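Local coordinates for 2-(acetamidomethylene)succinate hydrolase (Mesorhizobium loti, PDB 3KXP), which catalyses the last step of vitamin B6 degradation, hydrolysing (E)-2-(acetamidomethylene)succinate to succinic semialdehyde, acetate, ammonia and carbon dioxide, at residues R51-G56 and L60-K65; N80-E85 and I212-E217; G126-R129 and H135-L138; E180-A185 and G202-I207; A272-T277 and V286-G291. One frame throughout, in Å; residues are numbered along the deposited sequence.

Overall arrangement
Three of the five contacts lie on the eight-stranded mixed sheet of an alpha/beta hydrolase fold. Interaction 1 is the hairpin at one border, interaction 3 packs helix 117-131 on strand 136-141, and interaction 5 involves the other border strand within the chain, 286-289; the centres of 1 and 5 lie about 33 Å apart. Interaction 2 ties the loop after strand 70-74 to helix 209-218, a long-range closure enclosing interactions 3 and 4. Interaction 4 lies among the helices preceding 209-218, about 15 Å from interaction 2 between centres. Arg63 links interactions 1 and 2, while Tyr204 and Ile207 meet helix 209-218, so hairpin, loop and cap helices connect; the Arg215 side chain lies about 7 Å from that of His294.

Interaction 1 (R51-G56 and L60-K65)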
# COMPACT_ATOMS: atom_id res chain seq x y z
N ARG A 51 -31.35 7.87 3.15
CA ARG A 51 -31.96 9.15 2.84
C ARG A 51 -31.46 9.63 1.49
O ARG A 51 -30.33 9.36 1.10
CB ARG A 51 -31.64 10.20 3.92
CG ARG A 51 -30.24 10.84 3.84
CD ARG A 51 -29.96 11.65 5.11
NE ARG A 51 -28.70 12.40 5.07
CZ ARG A 51 -28.54 13.57 4.46
NH1 ARG A 51 -29.56 14.15 3.82
NH2 ARG A 51 -27.36 14.18 4.50
N ARG A 52 -32.32 10.34 0.77
CA ARG A 52 -31.94 10.86 -0.52
C ARG A 52 -31.37 12.25 -0.28
O ARG A 52 -32.01 13.10 0.34
CB ARG A 52 -33.14 10.91 -1.46
CG ARG A 52 -33.80 9.56 -1.70
CD ARG A 52 -34.79 9.64 -2.84
NE ARG A 52 -34.11 9.68 -4.12
CZ ARG A 52 -34.40 10.51 -5.12
NH1 ARG A 52 -35.39 11.38 -5.01
NH2 ARG A 52 -33.70 10.45 -6.24
N VAL A 53 -30.15 12.47 -0.76
CA VAL A 53 -29.48 13.74 -0.59
C VAL A 53 -29.46 14.54 -1.86
O VAL A 53 -29.00 14.07 -2.90
CB VAL A 53 -28.03 13.53 -0.13
CG1 VAL A 53 -27.37 14.88 0.15
CG2 VAL A 53 -28.01 12.65 1.12
N ASP A 54 -29.97 15.76 -1.78
CA ASP A 54 -29.99 16.65 -2.92
C ASP A 54 -28.63 17.34 -2.92
O ASP A 54 -28.29 18.05 -1.98
CB ASP A 54 -31.12 17.68 -2.76
CG ASP A 54 -31.27 18.60 -3.96
OD1 ASP A 54 -32.27 19.35 -3.99
OD2 ASP A 54 -30.40 18.57 -4.85
N ILE A 55 -27.83 17.08 -3.95
CA ILE A 55 -26.51 17.69 -4.03
C ILE A 55 -26.49 18.72 -5.16
O ILE A 55 -25.43 19.10 -5.66
CB ILE A 55 -25.41 16.63 -4.28
CG1 ILE A 55 -25.63 15.96 -5.64
CG2 ILE A 55 -25.43 15.60 -3.16
CD1 ILE A 55 -24.48 15.05 -6.08
N GLY A 56 -27.69 19.16 -5.55
CA GLY A 56 -27.82 20.15 -6.60
C GLY A 56 -27.96 19.57 -7.99
O GLY A 56 -29.06 19.50 -8.53
N LEU A 60 -29.16 11.88 -4.73
CA LEU A 60 -28.66 10.52 -4.56
C LEU A 60 -29.12 9.90 -3.26
O LEU A 60 -29.30 10.59 -2.27
CB LEU A 60 -27.12 10.53 -4.58
CG LEU A 60 -26.45 11.06 -5.84
CD1 LEU A 60 -24.94 11.12 -5.63
CD2 LEU A 60 -26.80 10.17 -7.02
N ASN A 61 -29.31 8.58 -3.27
CA ASN A 61 -29.71 7.86 -2.06
C ASN A 61 -28.43 7.36 -1.38
O ASN A 61 -27.51 6.90 -2.05
CB ASN A 61 -30.60 6.66 -2.41
CG ASN A 61 -31.08 5.92 -1.18
OD1 ASN A 61 -31.72 6.50 -0.32
ND2 ASN A 61 -30.75 4.63 -1.10
N VAL A 62 -28.37 7.46 -0.06
CA VAL A 62 -27.19 7.01 0.67
C VAL A 62 -27.58 6.28 1.95
O VAL A 62 -28.71 6.39 2.42
CB VAL A 62 -26.26 8.20 1.02
CG1 VAL A 62 -25.88 8.96 -0.24
CG2 VAL A 62 -26.94 9.14 2.01
N ARG A 63 -26.63 5.52 2.49
CA ARG A 63 -26.81 4.75 3.73
C ARG A 63 -25.70 5.21 4.67
O ARG A 63 -24.52 5.05 4.35
CB ARG A 63 -26.65 3.25 3.45
CG ARG A 63 -27.65 2.69 2.45
CD ARG A 63 -27.31 1.26 2.06
NE ARG A 63 -28.30 0.69 1.16
CZ ARG A 63 -29.37 -0.01 1.54
NH1 ARG A 63 -29.59 -0.23 2.84
NH2 ARG A 63 -30.22 -0.48 0.64
N GLU A 64 -26.07 5.77 5.81
CA GLU A 64 -25.08 6.28 6.75
C GLU A 64 -25.03 5.56 8.08
O GLU A 64 -26.02 5.00 8.54
CB GLU A 64 -25.33 7.75 7.04
CG GLU A 64 -25.55 8.64 5.84
CD GLU A 64 -25.95 10.05 6.26
OE1 GLU A 64 -25.17 10.69 7.01
OE2 GLU A 64 -27.04 10.52 5.85
N LYS A 65 -23.87 5.64 8.72
CA LYS A 65 -23.65 5.04 10.03
C LYS A 65 -22.27 5.41 10.58
O LYS A 65 -21.32 5.60 9.83
CB LYS A 65 -23.79 3.52 9.97
CG LYS A 65 -23.61 2.85 11.32
CD LYS A 65 -23.87 1.36 11.26
CE LYS A 65 -23.64 0.74 12.62
NZ LYS A 65 -24.40 1.49 13.66
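Arg51 and Glu64 meet on the same face of a strongly twisted antiparallel pair, with Arg51 NE donating to Glu64 OE2 at 2.6 Å in a salt bridge. The carboxylate oxygen sits at the edge of the guanidinium, close to its plane, and is approached nearly along its own C-O direction, yet the guanidinium and carboxylate planes are turned 51° apart. Arg51 starts with CG between its backbone N and carbonyl carbon (chi1 79°) and then runs extended to NE, which lays its aliphatic part alongside Val62 and carries the head group to the acid. Val53 CG2 lies under one face of that guanidinium, toward its rim, and also packs on Val62 CG2 at 3.8 Å. One valine methyl thus touches both the guanidinium and the neighbouring valine. On the same side, Ile55 CD1 touches Leu60 CD1 at 4.0 Å. Across the other face of the sheet the Arg52 and Asn61 side chains run roughly perpendicular, with CG of Arg52 near OD1 of Asn61; their polar ends are engaged by Asp109 and Asp101, respectively. Backbone bonds set the register: Arg51 and Val62 exchange a pair, as do Val53 and Leu60, where Val53 N reaches Leu60 O at 2.6 Å. Asp54 OD2 closes an Asx turn onto Gly56 N as the chain leaves the strand. Glu64 has a second charged partner, Arg133. This hairpin forms one border of the main sheet: Arg51, Val53 and Ile55 lean on helix 117-131, whereas Leu60, Val62 and Glu64 rest against strand 96-100.

Interaction 2 (N80-E85 and I212-E217)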
# COMPACT_ATOMS: atom_id res chain seq x y z
N ASN A 80 -25.74 -1.82 -6.06
CA ASN A 80 -26.25 -0.72 -5.25
C ASN A 80 -25.57 -0.68 -3.87
O ASN A 80 -24.95 -1.65 -3.44
CB ASN A 80 -27.78 -0.83 -5.10
CG ASN A 80 -28.20 -1.84 -4.06
OD1 ASN A 80 -28.32 -1.51 -2.88
ND2 ASN A 80 -28.41 -3.08 -4.48
N SER A 81 -25.71 0.45 -3.18
CA SER A 81 -25.09 0.69 -1.87
C SER A 81 -25.14 -0.38 -0.78
O SER A 81 -24.21 -0.47 0.02
CB SER A 81 -25.63 2.00 -1.28
OG SER A 81 -27.02 1.91 -1.02
N ALA A 82 -26.19 -1.19 -0.75
CA ALA A 82 -26.31 -2.21 0.30
C ALA A 82 -25.20 -3.25 0.39
O ALA A 82 -24.91 -3.76 1.47
CB ALA A 82 -27.65 -2.91 0.18
N VAL A 83 -24.56 -3.58 -0.73
CA VAL A 83 -23.51 -4.59 -0.71
C VAL A 83 -22.36 -4.23 0.22
O VAL A 83 -21.55 -5.08 0.57
CB VAL A 83 -22.95 -4.84 -2.13
CG1 VAL A 83 -24.09 -5.14 -3.09
CG2 VAL A 83 -22.14 -3.63 -2.60
N PHE A 84 -22.29 -2.97 0.64
CA PHE A 84 -21.20 -2.54 1.52
C PHE A 84 -21.50 -2.56 3.02
O PHE A 84 -20.58 -2.38 3.82
CB PHE A 84 -20.73 -1.13 1.14
CG PHE A 84 -20.04 -1.06 -0.19
CD1 PHE A 84 -20.67 -0.47 -1.29
CD2 PHE A 84 -18.76 -1.59 -0.35
CE1 PHE A 84 -20.03 -0.41 -2.53
CE2 PHE A 84 -18.11 -1.53 -1.58
CZ PHE A 84 -18.75 -0.94 -2.67
N GLU A 85 -22.75 -2.78 3.40
CA GLU A 85 -23.07 -2.76 4.83
C GLU A 85 -22.19 -3.69 5.67
O GLU A 85 -21.72 -3.30 6.73
CB GLU A 85 -24.56 -3.06 5.08
CG GLU A 85 -25.51 -2.07 4.38
CD GLU A 85 -26.90 -1.98 5.03
OE1 GLU A 85 -27.36 -2.98 5.63
OE2 GLU A 85 -27.53 -0.91 4.90
N ILE A 212 -25.28 -12.71 -1.99
CA ILE A 212 -26.29 -12.84 -3.02
C ILE A 212 -27.62 -12.34 -2.44
O ILE A 212 -28.31 -11.53 -3.07
CB ILE A 212 -26.45 -14.32 -3.49
CG1 ILE A 212 -25.22 -14.74 -4.30
CG2 ILE A 212 -27.72 -14.48 -4.34
CD1 ILE A 212 -25.07 -14.01 -5.62
N ARG A 213 -27.95 -12.80 -1.24
CA ARG A 213 -29.19 -12.39 -0.58
C ARG A 213 -29.24 -10.87 -0.38
O ARG A 213 -30.29 -10.26 -0.57
CB ARG A 213 -29.33 -13.13 0.76
CG ARG A 213 -30.33 -12.54 1.74
CD ARG A 213 -31.78 -12.52 1.24
NE ARG A 213 -32.38 -13.84 1.05
CZ ARG A 213 -33.69 -14.09 1.15
NH1 ARG A 213 -34.53 -13.10 1.45
NH2 ARG A 213 -34.17 -15.31 0.92
N ILE A 214 -28.12 -10.26 -0.01
CA ILE A 214 -28.10 -8.81 0.18
C ILE A 214 -28.43 -8.08 -1.13
O ILE A 214 -29.21 -7.13 -1.13
CB ILE A 214 -26.74 -8.32 0.73
CG1 ILE A 214 -26.63 -8.70 2.21
CG2 ILE A 214 -26.61 -6.80 0.57
CD1 ILE A 214 -25.28 -8.39 2.84
N ARG A 215 -27.84 -8.53 -2.24
CA ARG A 215 -28.10 -7.91 -3.54
C ARG A 215 -29.57 -8.15 -3.91
O ARG A 215 -30.26 -7.24 -4.39
CB ARG A 215 -27.22 -8.53 -4.62
CG ARG A 215 -25.78 -8.05 -4.65
CD ARG A 215 -24.99 -8.88 -5.64
NE ARG A 215 -23.62 -8.41 -5.82
CZ ARG A 215 -23.20 -7.73 -6.88
NH1 ARG A 215 -24.05 -7.43 -7.86
NH2 ARG A 215 -21.93 -7.35 -6.96
N ALA A 216 -30.03 -9.37 -3.69
CA ALA A 216 -31.41 -9.74 -4.00
C ALA A 216 -32.45 -8.86 -3.30
O ALA A 216 -33.42 -8.42 -3.91
CB ALA A 216 -31.64 -11.21 -3.64
N GLU A 217 -32.25 -8.59 -2.02
CA GLU A 217 -33.20 -7.79 -1.26
C GLU A 217 -33.07 -6.30 -1.50
O GLU A 217 -34.04 -5.57 -1.31
CB GLU A 217 -33.04 -8.04 0.24
CG GLU A 217 -33.09 -9.49 0.66
CD GLU A 217 -33.03 -9.66 2.17
OE1 GLU A 217 -32.29 -8.89 2.83
OE2 GLU A 217 -33.72 -10.56 2.70
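Ile214 presses its CG2 methyl against Ala82, lying 3.6 Å from Ala82 O and 4.0 Å from Ala82 CB. Its CG2 stands anti to the backbone N (chi1 -74° for CG1), the branch that looks from helix 209-218 onto the short 3-10 turn. Beside it, Val83 CG1 meets Arg215 CG at 3.7 Å; the two side chains cross at a slant, and the same valine methyl lies over one face of the arginine head group. Arg215 runs extended from CG to NE, and its charged end passes beyond the valine to a salt bridge with Glu298. These apolar touches form the close part of the contact, and no hydrogen bond joins the two segments directly. Polar groups gather around its margins. Asn80 OD1 accepts from Ala82 N at 3.0 Å in an Asx turn, the donor standing above the carbonyl plane, while Asn80 ND2 reaches Ser218 OG just beyond the segment. Farther toward solvent, Arg213 NH1 makes a salt bridge to OE2 of the exposed Glu217 at 2.9 Å along the helix, without touching the 3-10 turn. The loop after strand 70-74 also contains Ile77, a chloride ligand together with Ser142 and Leu143; this is consistent with the oxyanion-hole region of an alpha/beta hydrolase, here flanked by a cap helix.

Interaction 3 (G126-R129 and H135-L138); sequences GLIR and HAIL
Ile128 holds CG1 anti to its carbonyl carbon (chi1 -64°), and a nearly straight second torsion then pushes CD1 out from helix 117-131 toward strand 136-141. From the strand, Leu138 bends at its second torsion, 38°, bringing CD1 back toward the helix although its CB does not point there directly. The two terminal methyls come together at 4.3 Å, Ile128 CD1 to Leu138 CD1. Ala136 faces the helix from two residues earlier, with its CB 4.2 Å from Ile128 CD1. Since Ala136 CB also lies 3.8 Å from Leu138 CD1, three methyl groups form a compact triangle with the isoleucine tip as its helix-borne corner. The other methyl of the leucine, Leu138 CD2, stays 5.1 Å from Ile128 CD1, so a single branch does the touching. Contact is wholly apolar and buried. The small alanine admits a close approach: the alpha carbons of Ile128 and Ala136 are 6.9 Å apart. Ile137, between the two inward residues, turns to the other side of the sheet and packs on Met71 and Phe95. Leu72 of strand 70-74 extends the apolar patch, touching both Leu127 and Ile128. Strand 136-141 is hydrogen-bonded between strands 70-74 and 159-165. Strand 96-100, helix 117-131 and strand 136-141 make a beta-alpha-beta crossover that passes over strand 70-74, and the final strand runs into Gly140, Ser142 and Gly144, the GxSxG nucleophile elbow of alpha/beta hydrolases, where Ser142 is the inferred nucleophile.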
# COMPACT_ATOMS: atom_id res chain seq x y z
N GLY A 126 -19.75 16.83 -5.70
CA GLY A 126 -20.96 17.47 -5.22
C GLY A 126 -21.39 16.92 -3.87
O GLY A 126 -21.73 17.68 -2.97
N LEU A 127 -21.36 15.60 -3.73
CA LEU A 127 -21.77 14.94 -2.50
C LEU A 127 -20.81 15.24 -1.34
O LEU A 127 -21.24 15.42 -0.19
CB LEU A 127 -21.88 13.43 -2.76
CG LEU A 127 -22.47 12.49 -1.71
CD1 LEU A 127 -21.44 12.24 -0.65
CD2 LEU A 127 -23.75 13.06 -1.12
N ILE A 128 -19.51 15.28 -1.62
CA ILE A 128 -18.56 15.58 -0.56
C ILE A 128 -18.80 17.01 -0.08
O ILE A 128 -18.82 17.27 1.12
CB ILE A 128 -17.11 15.40 -1.06
CG1 ILE A 128 -16.87 13.93 -1.42
CG2 ILE A 128 -16.12 15.82 0.03
CD1 ILE A 128 -15.57 13.67 -2.11
N ARG A 129 -19.00 17.94 -1.02
CA ARG A 129 -19.27 19.33 -0.67
C ARG A 129 -20.57 19.47 0.12
O ARG A 129 -20.62 20.15 1.14
CB ARG A 129 -19.38 20.20 -1.93
CG ARG A 129 -18.05 20.55 -2.55
CD ARG A 129 -18.24 20.92 -4.00
NE ARG A 129 -16.99 21.26 -4.66
CZ ARG A 129 -16.83 21.31 -5.98
NH1 ARG A 129 -17.86 21.03 -6.77
NH2 ARG A 129 -15.65 21.64 -6.50
N HIS A 135 -12.73 16.23 3.78
CA HIS A 135 -12.34 15.42 2.63
C HIS A 135 -12.68 13.95 2.91
O HIS A 135 -12.69 13.50 4.05
CB HIS A 135 -10.85 15.59 2.33
CG HIS A 135 -9.94 15.22 3.47
ND1 HIS A 135 -8.58 15.15 3.33
CD2 HIS A 135 -10.21 14.87 4.75
CE1 HIS A 135 -8.04 14.77 4.47
NE2 HIS A 135 -9.01 14.59 5.35
N ALA A 136 -12.96 13.20 1.85
CA ALA A 136 -13.35 11.82 2.03
C ALA A 136 -12.41 10.77 1.48
O ALA A 136 -11.70 10.99 0.50
CB ALA A 136 -14.75 11.60 1.44
N ILE A 137 -12.42 9.62 2.14
CA ILE A 137 -11.65 8.47 1.71
C ILE A 137 -12.65 7.74 0.82
O ILE A 137 -13.76 7.41 1.25
CB ILE A 137 -11.28 7.57 2.91
CG1 ILE A 137 -10.32 8.33 3.84
CG2 ILE A 137 -10.66 6.26 2.42
CD1 ILE A 137 -10.03 7.63 5.14
N LEU A 138 -12.27 7.52 -0.43
CA LEU A 138 -13.13 6.84 -1.39
C LEU A 138 -12.80 5.34 -1.58
O LEU A 138 -11.68 4.98 -1.97
CB LEU A 138 -13.05 7.56 -2.74
CG LEU A 138 -13.86 8.84 -2.99
CD1 LEU A 138 -13.93 9.71 -1.76
CD2 LEU A 138 -13.25 9.58 -4.17

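Interaction 4 (E180-A185 and G202-I207); sequences EARVNA and GRYPNI
Arg182 and Tyr204 each begin a type I beta turn, one from each segment. Ala185 N returns to Arg182 O at 3.1 Å, and Ile207 N to Tyr204 O at 3.1 Å. Tyr204 is also where the chain abandons the conformation of helix 193-203. Between the turns, Arg182 and Arg203 reach toward each other, their guanidinium planes 55° apart, so two positive head groups lie close; with the Arg182 end doubtful, the closeness is uncertain too. Arg203 is extended from CG to NE, its CG anti to the backbone N (chi1 -168°), and its head group passes beneath Arg182 O, which lies over one guanidinium face in a poor direction for a hydrogen bond. Arg182 bends at chi3 and points NH2 across at Arg203 O, a weak bond whose details are doubtful because that nitrogen is modelled too close to its neighbour. Both turns belong to the helical region between strands 159-165 and 258-263, which corresponds to the cap of an alpha/beta hydrolase. Within the second segment the Arg203 CG methylene lies 4.2 Å above the centre of one Tyr204 ring face. The opposite face receives Arg215 in a cation-pi contact, and Tyr295 meets the tyrosine edge-to-face. Val183 CA lies 3.5 Å from Arg203 NH2, while the valine side chain turns the other way onto Ile77 of the chloride site and Met236 of helix 233-242.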
# COMPACT_ATOMS: atom_id res chain seq x y z
N GLU A 180 -20.23 -5.64 -21.05
CA GLU A 180 -21.28 -4.99 -21.80
C GLU A 180 -22.39 -5.94 -22.28
O GLU A 180 -23.57 -5.58 -22.27
CB GLU A 180 -20.65 -4.26 -22.99
CG GLU A 180 -21.53 -3.21 -23.61
CD GLU A 180 -20.73 -2.30 -24.52
OE1 GLU A 180 -20.17 -2.81 -25.51
OE2 GLU A 180 -20.66 -1.08 -24.24
N ALA A 181 -22.02 -7.15 -22.69
CA ALA A 181 -23.00 -8.12 -23.19
C ALA A 181 -24.01 -8.64 -22.16
O ALA A 181 -25.14 -8.96 -22.51
CB ALA A 181 -22.28 -9.29 -23.85
N ARG A 182 -23.61 -8.73 -20.90
CA ARG A 182 -24.52 -9.23 -19.87
C ARG A 182 -24.95 -8.18 -18.85
O ARG A 182 -25.60 -8.49 -17.86
CB ARG A 182 -23.89 -10.43 -19.16
CG ARG A 182 -22.49 -10.17 -18.65
CD ARG A 182 -21.75 -11.46 -18.27
NE ARG A 182 -22.04 -11.92 -16.91
CZ ARG A 182 -21.78 -11.22 -15.81
NH1 ARG A 182 -21.23 -10.01 -15.89
NH2 ARG A 182 -22.03 -11.74 -14.61
N VAL A 183 -24.60 -6.92 -19.11
CA VAL A 183 -24.92 -5.84 -18.19
C VAL A 183 -26.41 -5.72 -17.86
O VAL A 183 -26.77 -5.38 -16.73
CB VAL A 183 -24.41 -4.49 -18.73
CG1 VAL A 183 -25.17 -4.11 -19.98
CG2 VAL A 183 -24.53 -3.42 -17.66
N ASN A 184 -27.28 -6.00 -18.83
CA ASN A 184 -28.72 -5.93 -18.62
C ASN A 184 -29.40 -7.29 -18.64
O ASN A 184 -30.60 -7.40 -18.89
CB ASN A 184 -29.36 -5.02 -19.67
CG ASN A 184 -29.41 -3.57 -19.24
OD1 ASN A 184 -29.34 -2.66 -20.07
ND2 ASN A 184 -29.54 -3.33 -17.94
N ALA A 185 -28.61 -8.33 -18.37
CA ALA A 185 -29.12 -9.69 -18.34
C ALA A 185 -30.10 -9.79 -17.17
O ALA A 185 -30.90 -10.73 -17.09
CB ALA A 185 -27.98 -10.66 -18.15
N GLY A 202 -26.30 -17.66 -10.15
CA GLY A 202 -25.83 -18.16 -11.43
C GLY A 202 -24.96 -17.18 -12.19
O GLY A 202 -24.03 -17.59 -12.90
N ARG A 203 -25.24 -15.89 -12.05
CA ARG A 203 -24.45 -14.88 -12.75
C ARG A 203 -23.14 -14.60 -11.99
O ARG A 203 -22.13 -14.26 -12.60
CB ARG A 203 -25.24 -13.57 -12.90
CG ARG A 203 -24.57 -12.59 -13.88
CD ARG A 203 -25.19 -11.21 -13.84
NE ARG A 203 -24.53 -10.29 -14.78
CZ ARG A 203 -24.82 -8.99 -14.88
NH1 ARG A 203 -25.75 -8.45 -14.10
NH2 ARG A 203 -24.17 -8.22 -15.75
N TYR A 204 -23.18 -14.73 -10.67
CA TYR A 204 -22.00 -14.49 -9.84
C TYR A 204 -21.72 -15.74 -9.01
O TYR A 204 -21.87 -15.72 -7.79
CB TYR A 204 -22.24 -13.31 -8.91
CG TYR A 204 -22.70 -12.07 -9.63
CD1 TYR A 204 -23.99 -11.58 -9.45
CD2 TYR A 204 -21.84 -11.38 -10.49
CE1 TYR A 204 -24.42 -10.42 -10.10
CE2 TYR A 204 -22.26 -10.23 -11.15
CZ TYR A 204 -23.55 -9.75 -10.95
OH TYR A 204 -23.95 -8.61 -11.59
N PRO A 205 -21.28 -16.83 -9.66
CA PRO A 205 -20.97 -18.11 -9.02
C PRO A 205 -20.04 -18.12 -7.81
O PRO A 205 -20.17 -18.98 -6.94
CB PRO A 205 -20.44 -18.96 -10.18
CG PRO A 205 -19.77 -17.94 -11.05
CD PRO A 205 -20.79 -16.81 -11.05
N ASN A 206 -19.12 -17.17 -7.74
CA ASN A 206 -18.18 -17.12 -6.62
C ASN A 206 -18.63 -16.26 -5.44
O ASN A 206 -18.00 -16.29 -4.38
CB ASN A 206 -16.80 -16.66 -7.09
CG ASN A 206 -16.26 -17.52 -8.20
OD1 ASN A 206 -16.24 -18.75 -8.08
ND2 ASN A 206 -15.81 -16.90 -9.29
N ILE A 207 -19.71 -15.50 -5.62
CA ILE A 207 -20.19 -14.65 -4.55
C ILE A 207 -20.98 -15.47 -3.53
O ILE A 207 -21.88 -16.22 -3.89
CB ILE A 207 -21.09 -13.51 -5.10
CG1 ILE A 207 -20.31 -12.71 -6.15
CG2 ILE A 207 -21.55 -12.60 -3.97
CD1 ILE A 207 -20.92 -11.35 -6.50

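Interaction 5 (A272-T277 and V286-G291)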
# COMPACT_ATOMS: atom_id res chain seq x y z
N ALA A 272 -2.04 -8.82 -16.68
CA ALA A 272 -1.29 -8.00 -17.62
C ALA A 272 -1.71 -6.54 -17.46
O ALA A 272 -0.87 -5.63 -17.49
CB ALA A 272 -1.55 -8.47 -19.06
N ALA A 273 -3.01 -6.31 -17.28
CA ALA A 273 -3.52 -4.95 -17.09
C ALA A 273 -2.94 -4.32 -15.82
O ALA A 273 -2.53 -3.16 -15.84
CB ALA A 273 -5.05 -4.97 -17.02
N LEU A 274 -2.90 -5.08 -14.73
CA LEU A 274 -2.36 -4.55 -13.48
C LEU A 274 -0.88 -4.26 -13.63
O LEU A 274 -0.38 -3.27 -13.08
CB LEU A 274 -2.55 -5.52 -12.31
CG LEU A 274 -1.89 -5.05 -11.00
CD1 LEU A 274 -2.55 -3.75 -10.52
CD2 LEU A 274 -2.01 -6.12 -9.93
N ALA A 275 -0.17 -5.11 -14.37
CA ALA A 275 1.26 -4.92 -14.58
C ALA A 275 1.55 -3.60 -15.30
O ALA A 275 2.48 -2.88 -14.94
CB ALA A 275 1.84 -6.09 -15.37
N LYS A 276 0.75 -3.28 -16.32
CA LYS A 276 0.93 -2.04 -17.07
C LYS A 276 0.59 -0.85 -16.19
O LYS A 276 1.29 0.16 -16.20
CB LYS A 276 0.03 -2.04 -18.31
CG LYS A 276 0.32 -3.16 -19.29
CD LYS A 276 -0.70 -3.19 -20.41
CE LYS A 276 -0.51 -4.42 -21.29
NZ LYS A 276 -1.53 -4.51 -22.38
N THR A 277 -0.48 -0.99 -15.41
CA THR A 277 -0.90 0.08 -14.50
C THR A 277 0.24 0.39 -13.54
O THR A 277 0.63 1.55 -13.38
CB THR A 277 -2.15 -0.33 -13.69
OG1 THR A 277 -3.23 -0.64 -14.58
CG2 THR A 277 -2.58 0.80 -12.77
N VAL A 286 0.02 -1.85 -4.12
CA VAL A 286 -0.83 -2.85 -4.74
C VAL A 286 -1.11 -4.06 -3.85
O VAL A 286 -0.23 -4.53 -3.12
CB VAL A 286 -0.20 -3.37 -6.06
CG1 VAL A 286 -1.06 -4.45 -6.66
CG2 VAL A 286 -0.04 -2.21 -7.05
N VAL A 287 -2.35 -4.56 -3.94
CA VAL A 287 -2.81 -5.73 -3.20
C VAL A 287 -3.54 -6.65 -4.18
O VAL A 287 -4.45 -6.21 -4.89
CB VAL A 287 -3.78 -5.32 -2.05
CG1 VAL A 287 -4.58 -6.52 -1.58
CG2 VAL A 287 -3.00 -4.73 -0.89
N VAL A 288 -3.13 -7.92 -4.24
CA VAL A 288 -3.74 -8.92 -5.12
C VAL A 288 -4.35 -9.96 -4.17
O VAL A 288 -3.63 -10.63 -3.42
CB VAL A 288 -2.70 -9.60 -6.06
CG1 VAL A 288 -3.37 -10.69 -6.89
CG2 VAL A 288 -2.07 -8.57 -6.99
N VAL A 289 -5.67 -10.09 -4.20
CA VAL A 289 -6.36 -11.00 -3.30
C VAL A 289 -6.52 -12.41 -3.86
O VAL A 289 -7.21 -12.63 -4.86
CB VAL A 289 -7.75 -10.43 -2.92
CG1 VAL A 289 -8.39 -11.28 -1.82
CG2 VAL A 289 -7.61 -8.98 -2.46
N PRO A 290 -5.88 -13.40 -3.21
CA PRO A 290 -5.94 -14.80 -3.63
C PRO A 290 -7.35 -15.36 -3.44
O PRO A 290 -8.04 -15.03 -2.48
CB PRO A 290 -4.94 -15.49 -2.71
CG PRO A 290 -4.00 -14.38 -2.30
CD PRO A 290 -4.95 -13.24 -2.08
N GLY A 291 -7.76 -16.21 -4.38
CA GLY A 291 -9.08 -16.81 -4.30
C GLY A 291 -10.23 -15.90 -4.72
O GLY A 291 -11.38 -16.35 -4.78
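Leu274 is the residue through which helix 271-280 meets strand 286-289, gripping Val286 and Val288 together. One turn of helix surrounds it in sequence. Ala272 O accepts Lys276 N, and Ala273 O receives two donors from Thr277, its N at 3.0 Å and OG1 at 2.9 Å, which arrive from opposite faces of the carbonyl plane. Next comes Leu274 itself. Its CG lies anti to the backbone N (chi1 175°), directing the branch at the strand, and CD2 sits 3.8 Å from Val286 CG1 and 3.8 Å from Val288 CG2. Leu274 and Val286 lie alongside each other, pointing opposite ways, whereas Val288 is crossed at a slant; CD1 adds a longer approach to Val286 CG1. This helix is the connection of a beta-alpha-beta unit running from strand 258-263 to strand 286-289, and Leu274 also touches Ile260 of the first strand. Farther on, Thr277 packs on Ile260, Thr168 and Pro169, its hydroxyl turned back to the helix. Across the contact, Val286 forms backbone hydrogen bonds with the second subunit, and Val287 leans on Pro282 of that subunit.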